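Local coordinates for protein FACT complex subunit POB3 (Chaetomium thermophilum var. thermophilum, PDB 4KHB) that probably acts, as a subunit of the histone chaperone FACT, in reorganizing nucleosomes during transcription, DNA replication and DNA repair, at residues E8-I13 with E84-I89. Residues are numbered along the deposited sequence; the frame is centred on the assembly and turned at random.
Sequences ESFDHI and ERLAKI
The guanidinium of Arg85 lies flat on one face of the Phe10 ring, the two planes 14° apart and Arg85 CZ 3.8 Å from the ring centroid, an off-centre cation-pi stack. The overlap runs along the outer rim, where Phe10 CE2 comes within 3.3 Å of Arg85 NH1. The opposite face takes a methyl of Leu86, whose CD2 makes a CH-pi contact 4.1 Å from the centroid of the Phe10 ring, and Ile89 CD1 meets the ring edge in its plane, 3.8 Å from Phe10 CE1. Polar partners grip the guanidinium along its own rim. Glu8 OE1 forms a salt bridge with Arg85 NE, modelled very short, and receives a second, weak bond from Arg85 NH2; the same NH2 donates to the backbone carbonyl Ser9 O over 2.6 Å. A bend at chi3 (108°) turns the end of Arg85 across the ring, and the stack and the bond to Ser9 O probably limit its rotation. Glu8 CB and CG rest against Ile89 CD1, and the bend at chi2 (-72°) swings the carboxylate to Arg85. With alanine replacing Phe10, the guanidinium would probably lose its aromatic platform and a gap would open beside Leu86 and Ile89. In this N-terminal PH domain, helix 83-92 thus packs through Arg85, Leu86 and Ile89 on strand 8-11, which pairs with strand 22-27 at one border of an antiparallel sheet; Phe78 of strand 72-78, in the other sheet, meets Phe10 edge-to-face and also touches Leu86, so the helix joins both sheets.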
loop_
_atom_site.group_PDB
_atom_site.type_symbol
_atom_site.label_atom_id
_atom_site.label_comp_id
_atom_site.label_asym_id
_atom_site.label_seq_id
_atom_site.Cartn_x
_atom_site.Cartn_y
_atom_site.Cartn_z
ATOM N N GLU H 8 -4.309 4.629 28.085
ATOM C CA GLU H 8 -4.247 3.323 27.444
ATOM C C GLU H 8 -2.959 3.221 26.645
ATOM O O GLU H 8 -2.722 4.008 25.724
ATOM C CB GLU H 8 -5.448 3.093 26.529
ATOM C CG GLU H 8 -6.758 2.852 27.257
ATOM C CD GLU H 8 -6.800 1.487 27.914
ATOM O OE1 GLU H 8 -5.995 0.615 27.522
ATOM O OE2 GLU H 8 -7.643 1.279 28.810
ATOM N N SER H 9 -2.123 2.254 27.002
ATOM C CA SER H 9 -0.801 2.152 26.403
ATOM C C SER H 9 -0.680 0.874 25.589
ATOM O O SER H 9 -1.274 -0.152 25.930
ATOM C CB SER H 9 0.282 2.210 27.483
ATOM O OG SER H 9 1.573 2.164 26.907
ATOM N N PHE H 10 0.100 0.939 24.516
ATOM C CA PHE H 10 0.296 -0.202 23.636
ATOM C C PHE H 10 1.764 -0.249 23.240
ATOM O O PHE H 10 2.342 0.772 22.856
ATOM C CB PHE H 10 -0.591 -0.085 22.394
ATOM C CG PHE H 10 -2.063 -0.152 22.689
ATOM C CD1 PHE H 10 -2.781 0.995 23.003
ATOM C CD2 PHE H 10 -2.730 -1.368 22.658
ATOM C CE1 PHE H 10 -4.141 0.929 23.274
ATOM C CE2 PHE H 10 -4.084 -1.443 22.926
ATOM C CZ PHE H 10 -4.793 -0.294 23.235
ATOM N N ASP H 11 2.369 -1.427 23.338
ATOM C CA ASP H 11 3.799 -1.555 23.096
ATOM C C ASP H 11 4.117 -2.108 21.712
ATOM O O ASP H 11 3.268 -2.735 21.074
ATOM C CB ASP H 11 4.435 -2.435 24.176
ATOM C CG ASP H 11 5.023 -1.621 25.313
ATOM O OD1 ASP H 11 5.703 -0.611 25.029
ATOM O OD2 ASP H 11 4.805 -1.986 26.485
ATOM N N HIS H 12 5.345 -1.859 21.258
ATOM C CA HIS H 12 5.848 -2.391 19.991
ATOM C C HIS H 12 5.049 -1.897 18.785
ATOM O O HIS H 12 4.641 -2.690 17.933
ATOM C CB HIS H 12 5.900 -3.923 20.014
ATOM C CG HIS H 12 6.907 -4.503 19.070
ATOM N ND1 HIS H 12 8.253 -4.217 19.149
ATOM C CD2 HIS H 12 6.762 -5.346 18.021
ATOM C CE1 HIS H 12 8.895 -4.861 18.188
ATOM N NE2 HIS H 12 8.012 -5.554 17.491
ATOM N N ILE H 13 4.840 -0.586 18.710
ATOM C CA ILE H 13 4.055 -0.002 17.629
ATOM C C ILE H 13 4.938 0.846 16.710
ATOM O O ILE H 13 5.776 1.617 17.184
ATOM C CB ILE H 13 2.900 0.859 18.186
ATOM C CG1 ILE H 13 2.036 0.038 19.150
ATOM C CG2 ILE H 13 2.065 1.443 17.051
ATOM C CD1 ILE H 13 1.427 -1.210 18.528
ATOM N N GLU H 84 -10.803 -4.456 20.644
ATOM C CA GLU H 84 -11.911 -4.045 21.504
ATOM C C GLU H 84 -11.534 -2.866 22.406
ATOM O O GLU H 84 -12.357 -1.983 22.669
ATOM C CB GLU H 84 -12.461 -5.253 22.287
ATOM C CG GLU H 84 -11.505 -5.886 23.294
ATOM C CD GLU H 84 -12.239 -6.579 24.431
ATOM O OE1 GLU H 84 -13.491 -6.619 24.404
ATOM O OE2 GLU H 84 -11.569 -7.076 25.361
ATOM N N ARG H 85 -10.285 -2.850 22.858
ATOM C CA ARG H 85 -9.759 -1.745 23.646
ATOM C C ARG H 85 -9.683 -0.478 22.795
ATOM O O ARG H 85 -10.095 0.598 23.227
ATOM C CB ARG H 85 -8.369 -2.104 24.172
ATOM C CG ARG H 85 -8.173 -1.881 25.664
ATOM C CD ARG H 85 -6.869 -2.511 26.142
ATOM N NE ARG H 85 -5.856 -1.503 26.447
ATOM C CZ ARG H 85 -4.546 -1.693 26.315
ATOM N NH1 ARG H 85 -4.080 -2.856 25.881
ATOM N NH2 ARG H 85 -3.701 -0.717 26.615
ATOM N N LEU H 86 -9.136 -0.615 21.589
ATOM C CA LEU H 86 -8.989 0.505 20.663
ATOM C C LEU H 86 -10.338 1.089 20.252
ATOM O O LEU H 86 -10.487 2.307 20.139
ATOM C CB LEU H 86 -8.187 0.078 19.427
ATOM C CG LEU H 86 -6.717 -0.279 19.675
ATOM C CD1 LEU H 86 -6.123 -1.030 18.501
ATOM C CD2 LEU H 86 -5.906 0.973 19.954
ATOM N N ALA H 87 -11.311 0.213 20.022
ATOM C CA ALA H 87 -12.647 0.643 19.633
ATOM C C ALA H 87 -13.295 1.475 20.733
ATOM O O ALA H 87 -13.988 2.454 20.453
ATOM C CB ALA H 87 -13.512 -0.558 19.280
ATOM N N LYS H 88 -13.067 1.084 21.984
ATOM C CA LYS H 88 -13.588 1.838 23.121
ATOM C C LYS H 88 -12.926 3.206 23.243
ATOM O O LYS H 88 -13.593 4.204 23.521
ATOM C CB LYS H 88 -13.403 1.061 24.427
ATOM C CG LYS H 88 -14.459 1.401 25.470
ATOM C CD LYS H 88 -14.335 0.559 26.729
ATOM C CE LYS H 88 -15.457 0.883 27.707
ATOM N NZ LYS H 88 -15.486 -0.044 28.870
ATOM N N ILE H 89 -11.611 3.239 23.047
ATOM C CA ILE H 89 -10.847 4.482 23.083
ATOM C C ILE H 89 -11.374 5.507 22.082
ATOM O O ILE H 89 -11.690 6.637 22.450
ATOM C CB ILE H 89 -9.353 4.222 22.786
ATOM C CG1 ILE H 89 -8.703 3.426 23.917
ATOM C CG2 ILE H 89 -8.611 5.532 22.557
ATOM C CD1 ILE H 89 -7.324 2.915 23.566
#